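Local atomic coordinates of MdcA (PDB entry 5VIT), a protein that serves as the alpha subunit of malonate decarboxylase, with transferase activity, probably transferring the acyl carrier protein from its acetyl thioester to malonate. Residues Arg103-Ser108 against Leu115-Leu120; Ser369-Gly374 against Leu439-Gln444. One frame throughout, in Å; residues are numbered along the deposited sequence.

Contact 1 of 2, residues Arg103-Ser108 against Leu115-Leu120; sequences RKLDFS and LRIGQL
I117 reaches from the helix to the strand with the end of its longer branch, and its CD1 meets two side chains there. CD1 lies 4.4 Å from L105 CD2 and again 4.4 Å from F107 CZ, so the methyl sits against the boundary between them. The branch is extended, with CD1 anti to CA (chi2 171°), which carries the methyl clear of the helix backbone. L105 and F107 stand two apart on the strand and turn the same side to the helix; L105 CD2 packs along the strand on F107 CD2 at 3.7 Å. The phenyl ring meets the I117 methyl at its far end, obliquely, without stacking. Strand 102-107, helix 114-122 and strand 127-131 form a beta-alpha-beta unit of the parallel sheet, and this contact is part of the packing between its first strand and its helix. It is apolar and light, burying 97 Å² in all, with 9.8 Å between L105 CA and I117 CA, the closest CA pair. Neighbouring elements also pack here: L94 of helix 91-98 touches I117, while F107 rests on V88, I128 and I131. Between L105 and F107, D106 turns to the other side of the strand, where its carboxylate takes hydrogen bonds with H82 NE2 and A130 N. On the helix, R116 makes a salt bridge to D95.

Contact 2 of 2, residues Ser369-Gly374 against Leu439-Gln444; sequences STVTRG and LEVARQ
V371 in the loop and V441 on the helix meet methyl to methyl, and van der Waals packing joins the two segments, with no hydrogen bond between them. V371 CG1 lies at the fork of V441, 3.8 Å from CG2 and the same distance from CG1. It gets there because it is anti to its own backbone nitrogen (chi1 169°), while the two side chains cross obliquely. V441 CG2 also presses on loop backbone, 4.0 Å from T372 O and 4.2 Å from R373 CA, so the loop backbone passes close to this methyl. G374, with positive phi, follows at its margin. The loop runs on from strand 368-369, and helix 437-445 lies in the connection between strands 416-420 and 461-464 of the mixed sheet; the contact thus joins two pieces distant in sequence. P451 also packs on V371, and M447 on V441.

Polar bonds hold each side, and one ties loop to helix. In the loop, S369 OG accepts from V371 N at 3.0 Å, an ST turn, and the same hydroxyl bonds to P451 O. R373 N is held by D437 OD2, a direct polar tie from the loop to the start of the helix. On the helix, the E440 carboxylate is gripped through both oxygens. Q444 NE2 donates to OE1 at 2.8 Å, nearly along the C-O axis. R443 NH1 makes a salt bridge to OE2 from the anti side, 26° out of the carboxylate plane; the carboxylate may offset the repulsion between R443 and the nearby R435.

Overall arrangement
Contacts 1 and 2 lie on the same side of the chain's centre, with their own centres 13 Å apart, and follow one another in sequence. They differ in setting: contact 1 packs helix 114-122 on a strand of the parallel sheet, whereas contact 2 joins a loop to a helix in the connection between two strands of the mixed sheet. They touch where helix 114-122 meets the loop, L115 CD1 packing 3.7 Å from G374 O, and L115 also contacts R375. L115 takes no part in contact 1 itself, whose I117 reaches the strand instead. The L115-G374 packing brings the earlier, parallel-sheet part of the chain against the later part.

Contact 1 of 2, residues Arg103-Ser108 against Leu115-Leu120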
loop_
_atom_site.group_PDB
_atom_site.type_symbol
_atom_site.label_atom_id
_atom_site.label_comp_id
_atom_site.label_asym_id
_atom_site.label_seq_id
_atom_site.Cartn_x
_atom_site.Cartn_y
_atom_site.Cartn_z
ATOM N N ARG A 103 -21.521 4.344 44.833
ATOM C CA ARG A 103 -20.589 3.232 44.972
ATOM C C ARG A 103 -20.310 2.554 43.625
ATOM O O ARG A 103 -19.155 2.302 43.265
ATOM C CB ARG A 103 -21.130 2.200 45.958
ATOM C CG ARG A 103 -20.117 1.114 46.288
ATOM C CD ARG A 103 -20.760 -0.144 46.897
ATOM N NE ARG A 103 -22.143 0.021 47.363
ATOM C CZ ARG A 103 -23.179 -0.660 46.875
ATOM N NH1 ARG A 103 -22.987 -1.547 45.901
ATOM N NH2 ARG A 103 -24.401 -0.462 47.358
ATOM N N LYS A 104 -21.371 2.254 42.884
ATOM C CA LYS A 104 -21.216 1.541 41.621
ATOM C C LYS A 104 -21.501 2.402 40.406
ATOM O O LYS A 104 -22.349 3.316 40.426
ATOM C CB LYS A 104 -22.103 0.297 41.581
ATOM C CG LYS A 104 -21.461 -0.900 42.254
ATOM C CD LYS A 104 -22.278 -2.166 42.064
ATOM C CE LYS A 104 -22.210 -2.689 40.616
ATOM N NZ LYS A 104 -20.829 -2.694 40.020
ATOM N N LEU A 105 -20.789 2.070 39.336
ATOM C CA LEU A 105 -20.837 2.828 38.099
ATOM C C LEU A 105 -20.886 1.913 36.878
ATOM O O LEU A 105 -19.996 1.090 36.678
ATOM C CB LEU A 105 -19.618 3.753 37.997
ATOM C CG LEU A 105 -19.433 4.560 36.705
ATOM C CD1 LEU A 105 -20.560 5.581 36.514
ATOM C CD2 LEU A 105 -18.050 5.229 36.665
ATOM N N ASP A 106 -21.932 2.056 36.072
ATOM C CA ASP A 106 -21.901 1.531 34.711
ATOM C C ASP A 106 -21.916 2.707 33.743
ATOM O O ASP A 106 -22.704 3.629 33.888
ATOM C CB ASP A 106 -23.070 0.576 34.449
ATOM C CG ASP A 106 -22.864 -0.773 35.106
ATOM O OD1 ASP A 106 -23.573 -1.072 36.090
ATOM O OD2 ASP A 106 -21.961 -1.513 34.656
ATOM N N PHE A 107 -21.025 2.676 32.767
ATOM C CA PHE A 107 -20.833 3.829 31.911
ATOM C C PHE A 107 -20.279 3.415 30.563
ATOM O O PHE A 107 -19.862 2.269 30.383
ATOM C CB PHE A 107 -19.901 4.843 32.581
ATOM C CG PHE A 107 -18.443 4.457 32.539
ATOM C CD1 PHE A 107 -17.571 5.086 31.665
ATOM C CD2 PHE A 107 -17.948 3.472 33.380
ATOM C CE1 PHE A 107 -16.222 4.737 31.626
ATOM C CE2 PHE A 107 -16.607 3.121 33.348
ATOM C CZ PHE A 107 -15.747 3.756 32.463
ATOM N N SER A 108 -20.276 4.350 29.616
ATOM C CA SER A 108 -19.747 4.062 28.283
ATOM C C SER A 108 -18.519 4.888 27.957
ATOM O O SER A 108 -17.525 4.377 27.423
ATOM C CB SER A 108 -20.808 4.302 27.211
ATOM O OG SER A 108 -20.231 4.195 25.917
ATOM N N LEU A 115 -8.035 9.126 34.504
ATOM C CA LEU A 115 -7.148 8.911 35.641
ATOM C C LEU A 115 -7.921 8.813 36.959
ATOM O O LEU A 115 -7.683 7.909 37.761
ATOM C CB LEU A 115 -6.117 10.030 35.722
ATOM C CG LEU A 115 -4.721 9.647 36.219
ATOM C CD1 LEU A 115 -4.095 8.573 35.326
ATOM C CD2 LEU A 115 -3.825 10.879 36.286
ATOM N N ARG A 116 -8.860 9.727 37.170
ATOM C CA ARG A 116 -9.592 9.777 38.427
ATOM C C ARG A 116 -10.417 8.507 38.690
ATOM O O ARG A 116 -10.470 8.024 39.826
ATOM C CB ARG A 116 -10.493 11.015 38.475
ATOM C CG ARG A 116 -11.087 11.253 39.853
ATOM C CD ARG A 116 -11.497 12.686 40.059
ATOM N NE ARG A 116 -12.115 12.863 41.370
ATOM C CZ ARG A 116 -13.150 13.665 41.609
ATOM N NH1 ARG A 116 -13.679 14.377 40.622
ATOM N NH2 ARG A 116 -13.656 13.758 42.835
ATOM N N ILE A 117 -11.033 7.954 37.643
ATOM C CA ILE A 117 -11.830 6.740 37.783
ATOM C C ILE A 117 -10.950 5.581 38.234
ATOM O O ILE A 117 -11.317 4.839 39.149
ATOM C CB ILE A 117 -12.557 6.381 36.470
ATOM C CG1 ILE A 117 -13.794 7.269 36.308
ATOM C CG2 ILE A 117 -12.963 4.923 36.470
ATOM C CD1 ILE A 117 -14.473 7.163 34.964
ATOM N N GLY A 118 -9.783 5.445 37.612
ATOM C CA GLY A 118 -8.798 4.472 38.055
ATOM C C GLY A 118 -8.378 4.704 39.501
ATOM O O GLY A 118 -8.298 3.769 40.292
ATOM N N GLN A 119 -8.137 5.966 39.842
ATOM C CA GLN A 119 -7.789 6.352 41.204
ATOM C C GLN A 119 -8.864 5.954 42.226
ATOM O O GLN A 119 -8.565 5.319 43.242
ATOM C CB GLN A 119 -7.541 7.865 41.271
ATOM C CG GLN A 119 -7.095 8.333 42.645
ATOM C CD GLN A 119 -5.754 7.723 43.044
ATOM O OE1 GLN A 119 -5.694 6.748 43.803
ATOM N NE2 GLN A 119 -4.667 8.294 42.524
ATOM N N LEU A 120 -10.112 6.330 41.952
ATOM C CA LEU A 120 -11.218 5.998 42.838
ATOM C C LEU A 120 -11.439 4.493 42.924
ATOM O O LEU A 120 -11.930 3.990 43.936
ATOM C CB LEU A 120 -12.504 6.688 42.378
ATOM C CG LEU A 120 -12.547 8.210 42.541
ATOM C CD1 LEU A 120 -13.617 8.829 41.646
ATOM C CD2 LEU A 120 -12.775 8.583 44.006
#

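Contact 2 of 2, residues Ser369-Gly374 against Leu439-Gln444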
loop_
_atom_site.group_PDB
_atom_site.type_symbol
_atom_site.label_atom_id
_atom_site.label_comp_id
_atom_site.label_asym_id
_atom_site.label_seq_id
_atom_site.Cartn_x
_atom_site.Cartn_y
_atom_site.Cartn_z
ATOM N N SER A 369 -7.412 -0.438 21.530
ATOM C CA SER A 369 -7.972 0.090 22.775
ATOM C C SER A 369 -7.547 1.525 23.093
ATOM O O SER A 369 -6.482 1.977 22.668
ATOM C CB SER A 369 -7.580 -0.834 23.930
ATOM O OG SER A 369 -8.158 -0.379 25.138
ATOM N N THR A 370 -8.373 2.234 23.861
ATOM C CA THR A 370 -7.996 3.544 24.402
ATOM C C THR A 370 -7.626 3.425 25.886
ATOM O O THR A 370 -7.163 4.388 26.500
ATOM C CB THR A 370 -9.127 4.601 24.263
ATOM O OG1 THR A 370 -10.351 4.068 24.787
ATOM C CG2 THR A 370 -9.323 5.020 22.800
ATOM N N VAL A 371 -7.836 2.245 26.459
ATOM C CA VAL A 371 -7.492 2.011 27.862
ATOM C C VAL A 371 -5.999 1.822 28.028
ATOM O O VAL A 371 -5.444 0.810 27.598
ATOM C CB VAL A 371 -8.193 0.769 28.436
ATOM C CG1 VAL A 371 -7.601 0.423 29.805
ATOM C CG2 VAL A 371 -9.696 0.994 28.512
ATOM N N THR A 372 -5.347 2.799 28.640
ATOM C CA THR A 372 -3.918 2.697 28.910
ATOM C C THR A 372 -3.694 2.691 30.413
ATOM O O THR A 372 -4.621 2.964 31.170
ATOM C CB THR A 372 -3.143 3.846 28.263
ATOM O OG1 THR A 372 -3.624 5.088 28.784
ATOM C CG2 THR A 372 -3.327 3.825 26.741
ATOM N N ARG A 373 -2.466 2.399 30.841
ATOM C CA ARG A 373 -2.172 2.175 32.259
ATOM C C ARG A 373 -2.690 3.294 33.168
ATOM O O ARG A 373 -2.446 4.484 32.930
ATOM C CB ARG A 373 -0.662 1.985 32.476
ATOM C CG ARG A 373 -0.304 1.680 33.931
ATOM C CD ARG A 373 1.197 1.583 34.181
ATOM N NE ARG A 373 1.489 1.328 35.594
ATOM C CZ ARG A 373 1.647 2.273 36.518
ATOM N NH1 ARG A 373 1.553 3.556 36.189
ATOM N NH2 ARG A 373 1.908 1.936 37.776
ATOM N N GLY A 374 -3.440 2.896 34.193
ATOM C CA GLY A 374 -4.024 3.832 35.140
ATOM C C GLY A 374 -5.200 4.619 34.589
ATOM O O GLY A 374 -5.898 5.308 35.335
ATOM N N LEU A 439 -4.452 -5.332 29.025
ATOM C CA LEU A 439 -4.289 -6.638 29.671
ATOM C C LEU A 439 -3.971 -6.482 31.158
ATOM O O LEU A 439 -4.645 -7.075 32.006
ATOM C CB LEU A 439 -3.193 -7.456 28.984
ATOM C CG LEU A 439 -3.521 -7.908 27.561
ATOM C CD1 LEU A 439 -2.492 -8.910 27.092
ATOM C CD2 LEU A 439 -4.876 -8.536 27.550
ATOM N N GLU A 440 -2.964 -5.660 31.461
ATOM C CA GLU A 440 -2.584 -5.372 32.845
ATOM C C GLU A 440 -3.645 -4.580 33.594
ATOM O O GLU A 440 -3.847 -4.785 34.781
ATOM C CB GLU A 440 -1.260 -4.619 32.897
ATOM C CG GLU A 440 -0.117 -5.482 33.364
ATOM C CD GLU A 440 -0.410 -6.158 34.701
ATOM O OE1 GLU A 440 -0.724 -5.447 35.686
ATOM O OE2 GLU A 440 -0.335 -7.406 34.752
ATOM N N VAL A 441 -4.334 -3.681 32.906
ATOM C CA VAL A 441 -5.428 -2.969 33.542
ATOM C C VAL A 441 -6.506 -3.951 34.024
ATOM O O VAL A 441 -7.050 -3.810 35.124
ATOM C CB VAL A 441 -6.036 -1.939 32.598
ATOM C CG1 VAL A 441 -7.283 -1.323 33.212
ATOM C CG2 VAL A 441 -5.003 -0.862 32.296
ATOM N N ALA A 442 -6.789 -4.967 33.217
ATOM C CA ALA A 442 -7.799 -5.940 33.600
ATOM C C ALA A 442 -7.349 -6.694 34.849
ATOM O O ALA A 442 -8.136 -6.882 35.794
ATOM C CB ALA A 442 -8.092 -6.902 32.462
ATOM N N ARG A 443 -6.082 -7.105 34.859
ATOM C CA ARG A 443 -5.544 -7.833 36.000
ATOM C C ARG A 443 -5.581 -6.965 37.263
ATOM O O ARG A 443 -5.968 -7.444 38.321
ATOM C CB ARG A 443 -4.121 -8.320 35.712
ATOM C CG ARG A 443 -4.023 -9.223 34.496
ATOM C CD ARG A 443 -2.692 -9.955 34.410
ATOM N NE ARG A 443 -2.453 -10.510 33.070
ATOM C CZ ARG A 443 -1.594 -10.003 32.177
ATOM N NH1 ARG A 443 -0.864 -8.927 32.476
ATOM N NH2 ARG A 443 -1.443 -10.581 30.984
ATOM N N GLN A 444 -5.220 -5.690 37.144
ATOM C CA GLN A 444 -5.219 -4.781 38.293
ATOM C C GLN A 444 -6.620 -4.414 38.764
ATOM O O GLN A 444 -6.824 -4.121 39.939
ATOM C CB GLN A 444 -4.451 -3.495 37.972
ATOM C CG GLN A 444 -3.018 -3.726 37.546
ATOM C CD GLN A 444 -2.122 -4.118 38.700
ATOM O OE1 GLN A 444 -2.321 -3.671 39.834
ATOM N NE2 GLN A 444 -1.134 -4.970 38.423
#